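Local structure of lipase (Rhizopus chinensis, 6A0W) at residues V34-A39 against V259-S264; Q177-G182 against L197-V202; F223-H228 against G247-I252; R230-H235 against T279-H284; Y243-V248 against N265-Q270. The protein probably hydrolyses the ester bonds of triacylglycerols, as a secreted fungal lipase of the class 3 family with an alpha/beta-hydrolase fold. One frame throughout, in Å; residues are numbered along the deposited sequence.

From the N terminus, strand 33-35 meets strand 258-262 in interaction 1, closing a loop of more than 200 residues and setting the sheet's outermost strand on that side. Within this loop come interaction 2, which packs helix 173-188 on strand 197-202, and interaction 3, which pairs strand 223-228 with 248-252; interaction 2 closes before interaction 3 opens. Interactions 1 to 3 all reach the same sheet. Interaction 4 joins the loops after strands 223-228 and 258-262, and its segments alternate with those of interactions 1 and 3. Interaction 5 lies between the two segments of interaction 4, crosses interaction 1, and shares Gly247 and Val248 with interaction 3.

Interaction 1 of 5, residues V34-A39 against V259-S264; sequences VTATAA and VQICTS
At the edge of the central mixed sheet, strand 33-35 runs antiparallel to strand 258-262, and Val34 and Ile261 form a hydrogen-bonded pair. Ile261 N donates to Val34 O at 2.7 Å, and Val34 N returns a bond to Ile261 O at 2.9 Å. The ladder ends with Ala36 N, which donates to Val259 O at 2.8 Å. Thr35 and Gln260 are the non-hydrogen-bonded pair between these bonds, and their side chains meet instead. Gln260 is bent at chi2 (-55°), which brings its amide toward Thr35; NE2 then gives a hydrogen to Thr35 OG1 at 2.8 Å, with the hydroxyl close to the amide plane. NE2 also bonds Asp258 OD1. A water joins the same two groups, donating to Gln260 OE1 at 2.6 Å. On the other face Val34 and Ile261 lie side by side, Val34 CG1 also reaching Thr263 CG2 at 3.9 Å, while Ile261 CD1 ends on Ala36 CB at 3.7 Å. Beyond Ala36, Thr37 caps the start of helix 38-53, whose Ile41 packs on Ala36 and Val259; on its other side strand 258-262 pairs with strand 248-252.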
# COMPACT_ATOMS: atom_id res chain seq x y z
N VAL A 34 9.04 -12.36 13.76
CA VAL A 34 9.66 -13.50 13.13
C VAL A 34 10.28 -13.03 11.83
O VAL A 34 9.73 -12.16 11.13
CB VAL A 34 8.60 -14.60 12.86
CG1 VAL A 34 7.61 -14.15 11.81
CG2 VAL A 34 9.24 -15.88 12.40
N THR A 35 11.38 -13.67 11.45
CA THR A 35 12.09 -13.32 10.26
C THR A 35 11.28 -13.87 9.10
O THR A 35 10.82 -15.00 9.15
CB THR A 35 13.54 -13.87 10.32
OG1 THR A 35 14.22 -13.20 11.38
CG2 THR A 35 14.27 -13.63 9.01
N ALA A 36 11.11 -13.08 8.04
CA ALA A 36 10.37 -13.55 6.88
C ALA A 36 11.18 -14.61 6.14
O ALA A 36 12.38 -14.48 5.95
CB ALA A 36 10.04 -12.39 5.93
N THR A 37 10.52 -15.67 5.73
CA THR A 37 11.15 -16.62 4.85
C THR A 37 11.39 -16.05 3.46
O THR A 37 10.73 -15.09 3.03
CB THR A 37 10.28 -17.86 4.68
OG1 THR A 37 9.11 -17.51 3.93
CG2 THR A 37 9.94 -18.48 6.06
N ALA A 38 12.28 -16.73 2.74
CA ALA A 38 12.60 -16.39 1.37
C ALA A 38 11.33 -16.34 0.55
O ALA A 38 11.18 -15.48 -0.31
CB ALA A 38 13.56 -17.43 0.78
N ALA A 39 10.51 -17.36 0.72
CA ALA A 39 9.23 -17.44 -0.02
C ALA A 39 8.32 -16.22 0.24
O ALA A 39 7.74 -15.71 -0.71
CB ALA A 39 8.49 -18.72 0.32
N VAL A 259 14.42 -9.25 6.59
CA VAL A 259 13.07 -8.69 6.61
C VAL A 259 12.30 -9.24 7.79
O VAL A 259 12.15 -10.44 7.91
CB VAL A 259 12.32 -9.06 5.32
CG1 VAL A 259 10.95 -8.36 5.29
CG2 VAL A 259 13.13 -8.67 4.08
N GLN A 260 11.89 -8.39 8.72
CA GLN A 260 11.27 -8.86 9.96
C GLN A 260 9.74 -8.66 9.90
O GLN A 260 9.26 -7.57 9.57
CB GLN A 260 11.82 -8.10 11.16
CG GLN A 260 13.29 -8.40 11.45
CD GLN A 260 13.55 -9.91 11.63
OE1 GLN A 260 12.84 -10.58 12.37
NE2 GLN A 260 14.52 -10.44 10.89
N ILE A 261 9.00 -9.69 10.30
CA ILE A 261 7.55 -9.63 10.43
C ILE A 261 7.10 -9.46 11.87
O ILE A 261 7.33 -10.30 12.75
CB ILE A 261 6.88 -10.84 9.77
CG1 ILE A 261 7.36 -10.97 8.35
CG2 ILE A 261 5.34 -10.77 9.84
CD1 ILE A 261 6.76 -12.14 7.58
N CYS A 262 6.47 -8.33 12.14
CA CYS A 262 5.76 -8.16 13.38
C CYS A 262 4.34 -8.69 13.17
O CYS A 262 3.51 -8.02 12.56
CB CYS A 262 5.76 -6.70 13.84
SG CYS A 262 7.36 -6.09 14.46
N THR A 263 4.08 -9.90 13.68
CA THR A 263 2.91 -10.68 13.29
C THR A 263 1.59 -10.14 13.86
O THR A 263 0.54 -10.57 13.45
CB THR A 263 3.03 -12.14 13.78
OG1 THR A 263 3.31 -12.11 15.19
CG2 THR A 263 4.11 -12.87 13.02
N SER A 264 1.66 -9.27 14.84
CA SER A 264 0.46 -8.65 15.39
C SER A 264 -0.27 -7.81 14.33
O SER A 264 0.37 -7.23 13.46
CB SER A 264 0.90 -7.76 16.57
OG SER A 264 -0.08 -6.77 16.92
O HOH W 1 13.56 -12.44 13.98

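Interaction 2 of 5, residues Q177-G182 against L197-V202; sequences QALLAG and LSIYTV
Ile199 carries the packing of helix 173-188 on strand 197-202, the helix and second strand of a beta-alpha-beta unit that begins with strand 165-171. The axes of the two short segments run nearly antiparallel (169°) and come within 8.2 Å. From CB, which is directed at the helix, the isoleucine forks. CG2, anti to the backbone N, lies against the helix backbone at Ala178, 4.0 Å from Ala178 O, and also touches Ala178 CB. The other branch, CG1, sits beside its own backbone N (chi1 -56°) and passes Gly182 CA at 4.1 Å. Its tip, CD1, settles between Leu179, next after Ala178, and Gly182, one turn further on: it is 3.9 Å from Gly182 CA and meets Leu179 CD1, whose chain comes across it at a slant. Having no side chain, Gly182 lets this methyl come right against the helix backbone. The strand residues two positions away on either side complete the contact. Thr201 presents CG2 to Ala178 CB, while its OG1 turns to His224 O of the next strand. No hydrogen bond links the two segments, and all six touching residues are buried. Phe223 of strand 223-228 packs on both Leu179 and Ile199, and Val168 of strand 165-171 on Ala178. At the other end Leu197 CD2 rests 3.7 Å from the carbonyl oxygen Gly182 O.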
# COMPACT_ATOMS: atom_id res chain seq x y z
N GLN A 177 -5.37 3.87 -1.07
CA GLN A 177 -6.43 3.45 -1.98
C GLN A 177 -6.62 1.94 -1.99
O GLN A 177 -7.75 1.41 -2.03
CB GLN A 177 -6.14 3.96 -3.39
CG GLN A 177 -6.05 5.48 -3.50
CD GLN A 177 -7.35 6.13 -3.06
OE1 GLN A 177 -8.39 5.64 -3.49
NE2 GLN A 177 -7.31 7.01 -2.05
N ALA A 178 -5.50 1.21 -1.94
CA ALA A 178 -5.56 -0.25 -1.92
C ALA A 178 -6.40 -0.77 -0.74
O ALA A 178 -7.24 -1.65 -0.92
CB ALA A 178 -4.15 -0.85 -1.86
N LEU A 179 -6.14 -0.23 0.45
CA LEU A 179 -6.80 -0.69 1.66
C LEU A 179 -8.30 -0.33 1.58
O LEU A 179 -9.17 -1.17 1.82
CB LEU A 179 -6.19 0.02 2.85
CG LEU A 179 -6.86 -0.27 4.18
CD1 LEU A 179 -6.83 -1.77 4.45
CD2 LEU A 179 -6.16 0.49 5.31
N LEU A 180 -8.59 0.88 1.11
CA LEU A 180 -10.00 1.32 0.97
C LEU A 180 -10.73 0.50 -0.08
O LEU A 180 -11.82 -0.03 0.19
CB LEU A 180 -10.06 2.82 0.69
CG LEU A 180 -9.60 3.76 1.81
CD1 LEU A 180 -9.52 5.22 1.35
CD2 LEU A 180 -10.50 3.66 3.03
N ALA A 181 -10.02 0.16 -1.15
CA ALA A 181 -10.61 -0.70 -2.14
C ALA A 181 -10.87 -2.08 -1.56
O ALA A 181 -11.88 -2.73 -1.90
CB ALA A 181 -9.71 -0.81 -3.37
N GLY A 182 -9.89 -2.61 -0.84
CA GLY A 182 -10.05 -3.95 -0.30
C GLY A 182 -11.25 -4.03 0.65
O GLY A 182 -12.00 -4.98 0.61
N LEU A 197 -9.24 -12.79 -1.39
CA LEU A 197 -8.93 -11.38 -1.48
C LEU A 197 -7.82 -11.05 -0.48
O LEU A 197 -7.92 -11.41 0.69
CB LEU A 197 -10.16 -10.53 -1.16
CG LEU A 197 -9.99 -9.04 -1.03
CD1 LEU A 197 -9.56 -8.46 -2.37
CD2 LEU A 197 -11.29 -8.39 -0.59
N SER A 198 -6.90 -10.20 -0.91
CA SER A 198 -5.71 -9.87 -0.12
C SER A 198 -5.28 -8.45 -0.52
O SER A 198 -5.41 -8.08 -1.68
CB SER A 198 -4.56 -10.88 -0.48
OG SER A 198 -4.55 -11.87 0.50
N ILE A 199 -4.64 -7.74 0.40
CA ILE A 199 -4.19 -6.39 0.20
C ILE A 199 -2.69 -6.34 0.53
O ILE A 199 -2.26 -6.78 1.60
CB ILE A 199 -4.90 -5.42 1.15
CG1 ILE A 199 -6.45 -5.52 1.01
CG2 ILE A 199 -4.51 -3.99 0.80
CD1 ILE A 199 -7.21 -4.88 2.17
N TYR A 200 -1.91 -5.81 -0.40
CA TYR A 200 -0.48 -5.62 -0.18
C TYR A 200 -0.08 -4.21 -0.46
O TYR A 200 -0.36 -3.68 -1.55
CB TYR A 200 0.34 -6.52 -1.11
CG TYR A 200 0.26 -7.99 -0.76
CD1 TYR A 200 -0.80 -8.77 -1.23
CD2 TYR A 200 1.32 -8.64 -0.10
CE1 TYR A 200 -0.92 -10.10 -0.87
CE2 TYR A 200 1.25 -10.00 0.19
CZ TYR A 200 0.14 -10.73 -0.22
OH TYR A 200 0.03 -12.07 0.01
N THR A 201 0.71 -3.66 0.45
CA THR A 201 1.20 -2.31 0.28
C THR A 201 2.71 -2.17 0.62
O THR A 201 3.26 -2.95 1.42
CB THR A 201 0.41 -1.31 1.17
OG1 THR A 201 0.62 -1.58 2.55
CG2 THR A 201 -1.10 -1.33 0.86
N VAL A 202 3.30 -1.10 0.08
CA VAL A 202 4.67 -0.67 0.35
C VAL A 202 4.63 0.82 0.65
O VAL A 202 4.03 1.58 -0.12
CB VAL A 202 5.66 -1.02 -0.80
CG1 VAL A 202 5.98 -2.51 -0.75
CG2 VAL A 202 5.10 -0.66 -2.17

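Interaction 3 of 5, residues F223-H228 against G247-I252. With SO4 (sulfate ion), chain C.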
# COMPACT_ATOMS: atom_id res chain seq x y z
N PHE A 223 -4.09 -7.98 5.18
CA PHE A 223 -3.56 -6.69 4.82
C PHE A 223 -2.07 -6.65 5.19
O PHE A 223 -1.72 -6.59 6.36
CB PHE A 223 -4.33 -5.63 5.62
CG PHE A 223 -3.84 -4.22 5.45
CD1 PHE A 223 -3.30 -3.79 4.26
CD2 PHE A 223 -3.95 -3.31 6.48
CE1 PHE A 223 -2.86 -2.49 4.12
CE2 PHE A 223 -3.40 -2.04 6.38
CZ PHE A 223 -2.95 -1.61 5.17
N HIS A 224 -1.22 -6.58 4.18
CA HIS A 224 0.23 -6.63 4.39
C HIS A 224 0.81 -5.24 4.22
O HIS A 224 0.57 -4.58 3.20
CB HIS A 224 0.85 -7.55 3.34
CG HIS A 224 0.35 -8.95 3.39
ND1 HIS A 224 1.00 -9.94 4.10
CD2 HIS A 224 -0.68 -9.54 2.75
CE1 HIS A 224 0.34 -11.07 3.94
NE2 HIS A 224 -0.66 -10.87 3.10
N ARG A 225 1.48 -4.74 5.26
CA ARG A 225 2.16 -3.45 5.17
C ARG A 225 3.68 -3.66 5.19
O ARG A 225 4.29 -3.76 6.26
CB ARG A 225 1.76 -2.54 6.31
CG ARG A 225 0.27 -2.22 6.36
CD ARG A 225 -0.04 -1.15 7.37
NE ARG A 225 0.36 -1.51 8.71
CZ ARG A 225 1.47 -1.11 9.32
NH1 ARG A 225 2.32 -0.30 8.69
NH2 ARG A 225 1.68 -1.45 10.60
N THR A 226 4.29 -3.60 4.02
CA THR A 226 5.74 -3.61 3.91
C THR A 226 6.32 -2.20 4.06
O THR A 226 5.72 -1.22 3.61
CB THR A 226 6.21 -4.26 2.62
OG1 THR A 226 5.73 -5.61 2.58
CG2 THR A 226 7.77 -4.23 2.52
N VAL A 227 7.30 -2.10 4.95
CA VAL A 227 7.99 -0.86 5.21
C VAL A 227 9.50 -0.95 5.10
O VAL A 227 10.09 -1.95 5.53
CB VAL A 227 7.45 -0.04 6.40
CG1 VAL A 227 6.23 -0.60 7.06
CG2 VAL A 227 8.47 0.61 7.28
N HIS A 228 10.05 -0.06 4.29
CA HIS A 228 11.46 -0.05 3.90
C HIS A 228 12.28 0.84 4.80
O HIS A 228 12.19 2.09 4.80
CB HIS A 228 11.66 0.38 2.46
CG HIS A 228 13.11 0.41 2.04
ND1 HIS A 228 13.75 1.59 1.70
CD2 HIS A 228 14.01 -0.59 1.83
CE1 HIS A 228 14.97 1.30 1.27
NE2 HIS A 228 15.17 0.00 1.38
N GLY A 247 -3.26 -4.33 10.06
CA GLY A 247 -2.40 -5.08 9.17
C GLY A 247 -1.12 -5.55 9.85
O GLY A 247 -0.83 -5.25 11.01
N VAL A 248 -0.42 -6.40 9.13
CA VAL A 248 0.79 -7.02 9.59
C VAL A 248 2.00 -6.36 8.90
O VAL A 248 2.13 -6.35 7.66
CB VAL A 248 0.73 -8.52 9.23
CG1 VAL A 248 2.08 -9.19 9.53
CG2 VAL A 248 -0.44 -9.19 9.97
N GLU A 249 2.84 -5.72 9.71
CA GLU A 249 4.05 -5.03 9.21
C GLU A 249 5.19 -6.01 8.86
O GLU A 249 5.57 -6.84 9.70
CB GLU A 249 4.53 -4.05 10.29
CG GLU A 249 5.70 -3.19 9.82
CD GLU A 249 6.18 -2.17 10.82
OE1 GLU A 249 5.53 -1.94 11.87
OE2 GLU A 249 7.19 -1.52 10.46
N SER A 250 5.66 -5.96 7.61
CA SER A 250 6.88 -6.61 7.19
C SER A 250 7.94 -5.54 6.94
O SER A 250 7.75 -4.66 6.10
CB SER A 250 6.64 -7.45 5.94
OG SER A 250 5.83 -6.79 4.97
N TRP A 251 8.96 -5.50 7.80
CA TRP A 251 9.93 -4.39 7.85
C TRP A 251 11.26 -4.82 7.24
O TRP A 251 11.91 -5.72 7.78
CB TRP A 251 10.15 -3.95 9.28
CG TRP A 251 11.06 -2.79 9.44
CD1 TRP A 251 11.26 -1.77 8.57
CD2 TRP A 251 11.87 -2.50 10.58
NE1 TRP A 251 12.08 -0.82 9.13
CE2 TRP A 251 12.47 -1.25 10.37
CE3 TRP A 251 12.12 -3.17 11.78
CZ2 TRP A 251 13.35 -0.69 11.27
CZ3 TRP A 251 12.94 -2.57 12.71
CH2 TRP A 251 13.55 -1.34 12.45
N ILE A 252 11.62 -4.24 6.10
CA ILE A 252 12.88 -4.49 5.43
C ILE A 252 13.96 -3.73 6.16
O ILE A 252 14.00 -2.50 6.15
CB ILE A 252 12.89 -3.98 3.99
CG1 ILE A 252 11.78 -4.59 3.15
CG2 ILE A 252 14.22 -4.29 3.35
CD1 ILE A 252 11.59 -3.89 1.80
S SO4 C . 16.16 -2.53 -0.52
O1 SO4 C . 15.90 -1.71 -1.70
O2 SO4 C . 17.01 -1.75 0.40
O3 SO4 C . 16.85 -3.77 -0.92
O4 SO4 C . 14.86 -2.87 0.11
O HOH W 2 -0.34 -2.93 11.94
O HOH W 3 4.06 0.28 11.24
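Thr226 and Ser250 face each other across two parallel strands, their hydroxyls OG1 and OG joined by a hydrogen bond of 2.7 Å in which either could be the donor. Ser250 OG stands between its own backbone N and carbonyl carbon (chi1 44°), which turns it to the neighbouring strand. Around this pair the backbones form a parallel ladder: Arg225 O accepts from Ser250 N, Val227 N donates to Ser250 O, and Ile252 N donates to Val227 O at 2.8 Å. Val227 O also lies at the edge of the Trp251 ring, 3.3 Å from CD1. On the face shared by Arg225, Val227, Glu249 and Trp251, the guanidinium and carboxylate do not touch; Arg225 NH2 and Glu249 OE1 are 4.1 Å apart. A water accepts from Arg225 NH2 and gives a weak bond to Glu249 OE1, and a second accepts from NH2 at 2.8 Å and donates to Gly247 O. Both waters lie in plane at the guanidinium edge. Further out, Pro246 O accepts a hydrogen bond from Arg225 NE, and Ser272 holds Glu249 OE2. On the Phe223 side, Arg225 CG lies over one face of the ring, toward its rim, and Phe223 CD2 approaches Gly247 CA to 3.6 Å. At the far end His228 NE2 donates in the ring plane to O2 of a sulfate (2.7 Å), probably from the crystallisation liquor and also held by Phe288 N and Gly289 N, while ND1 is tied to Asp283 O. Such neighbouring parallel strands form the core of the alpha/beta-hydrolase sheet, continued by strand 197-202.

Interaction 4 of 5, residues R230-H235 against T279-H284; sequences RDIVPH and TSIADH
Asp231 and His284 meet at a slant, with carboxylate and imidazole planes 59° apart. His284 ND1 still donates almost straight (169°) to Asp231 OD2 at 2.9 Å: the oxygen lies in the ring plane and is met on its syn side. Asp231 CG is anti to the backbone N (chi1 178°), which carries the carboxylate to His284; OD1 accepts from Val233 N at 2.9 Å, from above the carboxylate plane, in an Asx turn. Val233 itself lies over the imidazole, its CG2 above the ring centre, 3.3 Å from the centroid, in a CH-pi contact. Arg230 and Asp283 lie side by side, but the bond between them uses Arg230 N, which reaches Asp283 OD2 at 3.0 Å on the anti side. Between these pairs the backbones join through Ser280 N to Arg230 O and Ile232 N to Ser280 O, while Ile232 lies crosswise to Thr279. Asp231 OD2 has a second partner in Tyr287 OH, and His284 NE2 is hydrogen-bonded to Ser172 OG, consistent with the Ser-His-Asp triad of lipases. Phe113 and Ile117 of helix 113-118 pack on Ile281, Met8 of strand 8-9 touches Ile232 and Thr279, and the two loops follow strands 223-228 and 258-262.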
# COMPACT_ATOMS: atom_id res chain seq x y z
N ARG A 230 13.86 3.19 6.97
CA ARG A 230 13.48 4.39 7.71
C ARG A 230 12.42 5.24 6.97
O ARG A 230 12.23 6.41 7.31
CB ARG A 230 14.71 5.29 7.94
CG ARG A 230 15.80 4.68 8.81
CD ARG A 230 17.04 5.57 8.84
NE ARG A 230 18.16 4.96 9.57
CZ ARG A 230 18.25 4.92 10.89
NH1 ARG A 230 17.28 5.40 11.65
NH2 ARG A 230 19.30 4.36 11.47
N ASP A 231 11.74 4.67 5.99
CA ASP A 231 10.69 5.38 5.22
C ASP A 231 9.76 6.13 6.13
O ASP A 231 9.15 5.55 7.05
CB ASP A 231 9.94 4.33 4.36
CG ASP A 231 8.80 4.92 3.55
OD1 ASP A 231 8.65 6.15 3.59
OD2 ASP A 231 8.13 4.13 2.82
N ILE A 232 9.69 7.45 5.95
CA ILE A 232 8.81 8.28 6.78
C ILE A 232 7.32 7.98 6.62
O ILE A 232 6.52 8.20 7.54
CB ILE A 232 9.05 9.77 6.52
CG1 ILE A 232 8.37 10.61 7.58
CG2 ILE A 232 8.65 10.19 5.12
CD1 ILE A 232 8.85 12.04 7.53
N VAL A 233 6.92 7.53 5.45
CA VAL A 233 5.50 7.65 5.12
C VAL A 233 4.58 6.78 6.02
O VAL A 233 3.42 7.18 6.32
CB VAL A 233 5.23 7.41 3.60
CG1 VAL A 233 3.73 7.55 3.32
CG2 VAL A 233 5.94 8.46 2.75
N PRO A 234 5.05 5.59 6.42
CA PRO A 234 4.20 4.80 7.30
C PRO A 234 4.04 5.36 8.70
O PRO A 234 3.37 4.74 9.55
CB PRO A 234 4.91 3.43 7.33
CG PRO A 234 5.54 3.34 5.96
CD PRO A 234 5.99 4.74 5.65
N HIS A 235 4.74 6.45 8.96
CA HIS A 235 4.68 7.10 10.25
C HIS A 235 3.90 8.40 10.20
O HIS A 235 3.96 9.17 11.16
CB HIS A 235 6.11 7.37 10.76
CG HIS A 235 6.94 6.13 10.82
ND1 HIS A 235 6.68 5.13 11.74
CD2 HIS A 235 7.81 5.60 9.92
CE1 HIS A 235 7.46 4.09 11.47
NE2 HIS A 235 8.14 4.33 10.36
N THR A 279 13.73 9.29 10.37
CA THR A 279 13.10 8.77 9.15
C THR A 279 13.61 9.51 7.93
O THR A 279 14.46 10.39 8.04
CB THR A 279 11.58 8.98 9.25
OG1 THR A 279 11.33 10.34 9.64
CG2 THR A 279 10.98 8.06 10.31
N SER A 280 13.15 9.12 6.74
CA SER A 280 13.56 9.81 5.52
C SER A 280 12.52 9.59 4.43
O SER A 280 11.92 8.53 4.34
CB SER A 280 14.91 9.31 5.05
OG SER A 280 14.83 8.15 4.24
N ILE A 281 12.42 10.55 3.52
CA ILE A 281 11.59 10.38 2.32
C ILE A 281 12.38 9.55 1.33
O ILE A 281 11.82 8.78 0.54
CB ILE A 281 11.10 11.75 1.75
CG1 ILE A 281 10.10 11.54 0.63
CG2 ILE A 281 12.24 12.59 1.24
CD1 ILE A 281 8.73 11.27 1.20
N ALA A 282 13.70 9.62 1.40
CA ALA A 282 14.51 8.88 0.41
C ALA A 282 14.20 7.38 0.55
O ALA A 282 14.18 6.66 -0.43
CB ALA A 282 16.01 9.11 0.64
N ASP A 283 14.04 6.90 1.78
CA ASP A 283 13.76 5.47 1.97
C ASP A 283 12.39 5.03 1.41
O ASP A 283 12.18 3.83 1.27
CB ASP A 283 13.93 5.07 3.45
CG ASP A 283 15.39 4.72 3.80
OD1 ASP A 283 16.20 4.58 2.88
OD2 ASP A 283 15.69 4.42 4.96
N HIS A 284 11.50 5.97 1.08
CA HIS A 284 10.17 5.66 0.51
C HIS A 284 10.27 5.14 -0.91
O HIS A 284 9.33 4.49 -1.42
CB HIS A 284 9.31 6.92 0.54
CG HIS A 284 7.88 6.73 0.15
ND1 HIS A 284 7.02 5.89 0.83
CD2 HIS A 284 7.09 7.46 -0.69
CE1 HIS A 284 5.78 6.12 0.44
NE2 HIS A 284 5.79 7.05 -0.50

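Interaction 5 of 5, residues Y243-V248 against N265-Q270; sequences YLHPGV and NIETKQ
The imidazole of His245 and the carboxylate of Glu267 are turned 44° against each other, and Glu267 OE2 approaches the ring obliquely, 3.6 Å from His245 CD2. The acid bonds to the backbone beside that ring: His245 N donates to Glu267 OE2 at 2.8 Å, almost straight (174°), on the anti side and a little out of the carboxylate plane. Glu267 CG stands between its backbone N and carbonyl carbon (chi1 55°), and the chain then runs extended to bring the carboxylate to segment 243-248. In return Glu267 N donates to His245 O at 3.1 Å, so His245 is gripped through both its N-H and its carbonyl. These two segments are the loops leading into strand 248-252 and out of strand 258-262, beside the central sheet of the alpha/beta-hydrolase fold. Outside them Arg206 forms a salt bridge with Glu267 OE2, Asn273 ND2 holds OE1, and His245 NE2 donates to Pro234 O. Leu244 forks over the same region: CD1 lies along the acid at 3.8 Å from Glu267 CG, while CD2 meets Ile266 CD1 at 4.0 Å, the two side chains roughly perpendicular. Further along, Pro246 CA makes a CA-H...O contact of 3.3 Å with Asn265 O, and Asn265 CA makes another with Gly247 O at 3.4 Å. Asp217 of helix 210-218 packs against Pro246, Asn265 and Ile266.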
# COMPACT_ATOMS: atom_id res chain seq x y z
N TYR A 243 -4.89 8.31 14.49
CA TYR A 243 -4.69 7.36 13.41
C TYR A 243 -4.06 6.09 13.99
O TYR A 243 -3.29 6.16 14.98
CB TYR A 243 -3.77 7.98 12.35
CG TYR A 243 -4.45 8.97 11.39
CD1 TYR A 243 -4.65 10.31 11.73
CD2 TYR A 243 -5.00 8.54 10.20
CE1 TYR A 243 -5.30 11.19 10.86
CE2 TYR A 243 -5.63 9.41 9.32
CZ TYR A 243 -5.78 10.72 9.65
OH TYR A 243 -6.48 11.51 8.77
N LEU A 244 -4.34 4.96 13.36
CA LEU A 244 -3.77 3.68 13.79
C LEU A 244 -3.69 2.70 12.64
O LEU A 244 -4.63 2.62 11.86
CB LEU A 244 -4.61 3.06 14.91
CG LEU A 244 -4.03 1.85 15.63
CD1 LEU A 244 -2.80 2.25 16.43
CD2 LEU A 244 -5.11 1.27 16.55
N HIS A 245 -2.52 2.07 12.44
CA HIS A 245 -2.37 1.01 11.43
C HIS A 245 -2.96 -0.33 11.92
O HIS A 245 -2.42 -0.95 12.83
CB HIS A 245 -0.89 0.73 11.12
CG HIS A 245 -0.20 1.76 10.29
ND1 HIS A 245 -0.52 2.00 8.96
CD2 HIS A 245 0.97 2.41 10.50
CE1 HIS A 245 0.36 2.82 8.43
NE2 HIS A 245 1.30 3.07 9.34
N PRO A 246 -3.87 -0.91 11.15
CA PRO A 246 -4.08 -2.34 11.15
C PRO A 246 -3.12 -3.03 10.21
O PRO A 246 -2.30 -2.39 9.58
CB PRO A 246 -5.50 -2.44 10.62
CG PRO A 246 -5.55 -1.34 9.62
CD PRO A 246 -4.70 -0.24 10.13
N GLY A 247 -3.26 -4.33 10.06
CA GLY A 247 -2.40 -5.08 9.17
C GLY A 247 -1.12 -5.55 9.85
O GLY A 247 -0.83 -5.25 11.01
N VAL A 248 -0.42 -6.40 9.13
CA VAL A 248 0.79 -7.02 9.59
C VAL A 248 2.00 -6.36 8.90
O VAL A 248 2.13 -6.35 7.66
CB VAL A 248 0.73 -8.52 9.23
CG1 VAL A 248 2.08 -9.19 9.53
CG2 VAL A 248 -0.44 -9.19 9.97
N ASN A 265 -1.58 -7.63 14.48
CA ASN A 265 -2.39 -6.94 13.46
C ASN A 265 -2.73 -5.47 13.82
O ASN A 265 -3.61 -4.85 13.22
CB ASN A 265 -3.65 -7.75 13.12
CG ASN A 265 -4.59 -7.91 14.32
OD1 ASN A 265 -4.34 -7.40 15.42
ND2 ASN A 265 -5.69 -8.60 14.09
N ILE A 266 -2.07 -4.97 14.86
CA ILE A 266 -2.09 -3.58 15.26
C ILE A 266 -0.66 -3.16 15.43
O ILE A 266 0.18 -3.94 15.89
CB ILE A 266 -2.83 -3.37 16.58
CG1 ILE A 266 -4.32 -3.66 16.39
CG2 ILE A 266 -2.66 -1.94 17.11
CD1 ILE A 266 -5.07 -2.65 15.57
N GLU A 267 -0.33 -1.98 14.92
CA GLU A 267 1.07 -1.61 14.85
C GLU A 267 1.76 -1.75 16.21
O GLU A 267 1.23 -1.32 17.21
CB GLU A 267 1.25 -0.19 14.33
CG GLU A 267 0.52 0.93 15.06
CD GLU A 267 0.76 2.26 14.35
OE1 GLU A 267 1.90 2.71 14.40
OE2 GLU A 267 -0.21 2.89 13.87
N THR A 268 3.04 -2.12 16.17
CA THR A 268 3.84 -2.37 17.40
C THR A 268 5.06 -1.46 17.45
O THR A 268 5.39 -0.76 16.48
CB THR A 268 4.42 -3.82 17.39
OG1 THR A 268 5.40 -3.94 16.33
CG2 THR A 268 3.30 -4.86 17.13
N LYS A 269 5.77 -1.56 18.56
CA LYS A 269 6.98 -0.78 18.79
C LYS A 269 8.20 -1.47 18.24
O LYS A 269 9.25 -0.86 18.11
CB LYS A 269 7.16 -0.53 20.29
CG LYS A 269 6.12 0.40 20.90
CD LYS A 269 6.79 1.56 21.64
CE LYS A 269 5.84 2.70 21.98
NZ LYS A 269 5.62 3.60 20.82
N GLN A 270 8.03 -2.71 17.79
CA GLN A 270 9.18 -3.55 17.51
C GLN A 270 9.67 -3.54 16.08
O GLN A 270 10.77 -3.98 15.83
CB GLN A 270 8.97 -4.99 17.97
CG GLN A 270 8.53 -5.13 19.44
CD GLN A 270 7.07 -5.52 19.53
OE1 GLN A 270 6.63 -6.44 18.82
NE2 GLN A 270 6.29 -4.77 20.30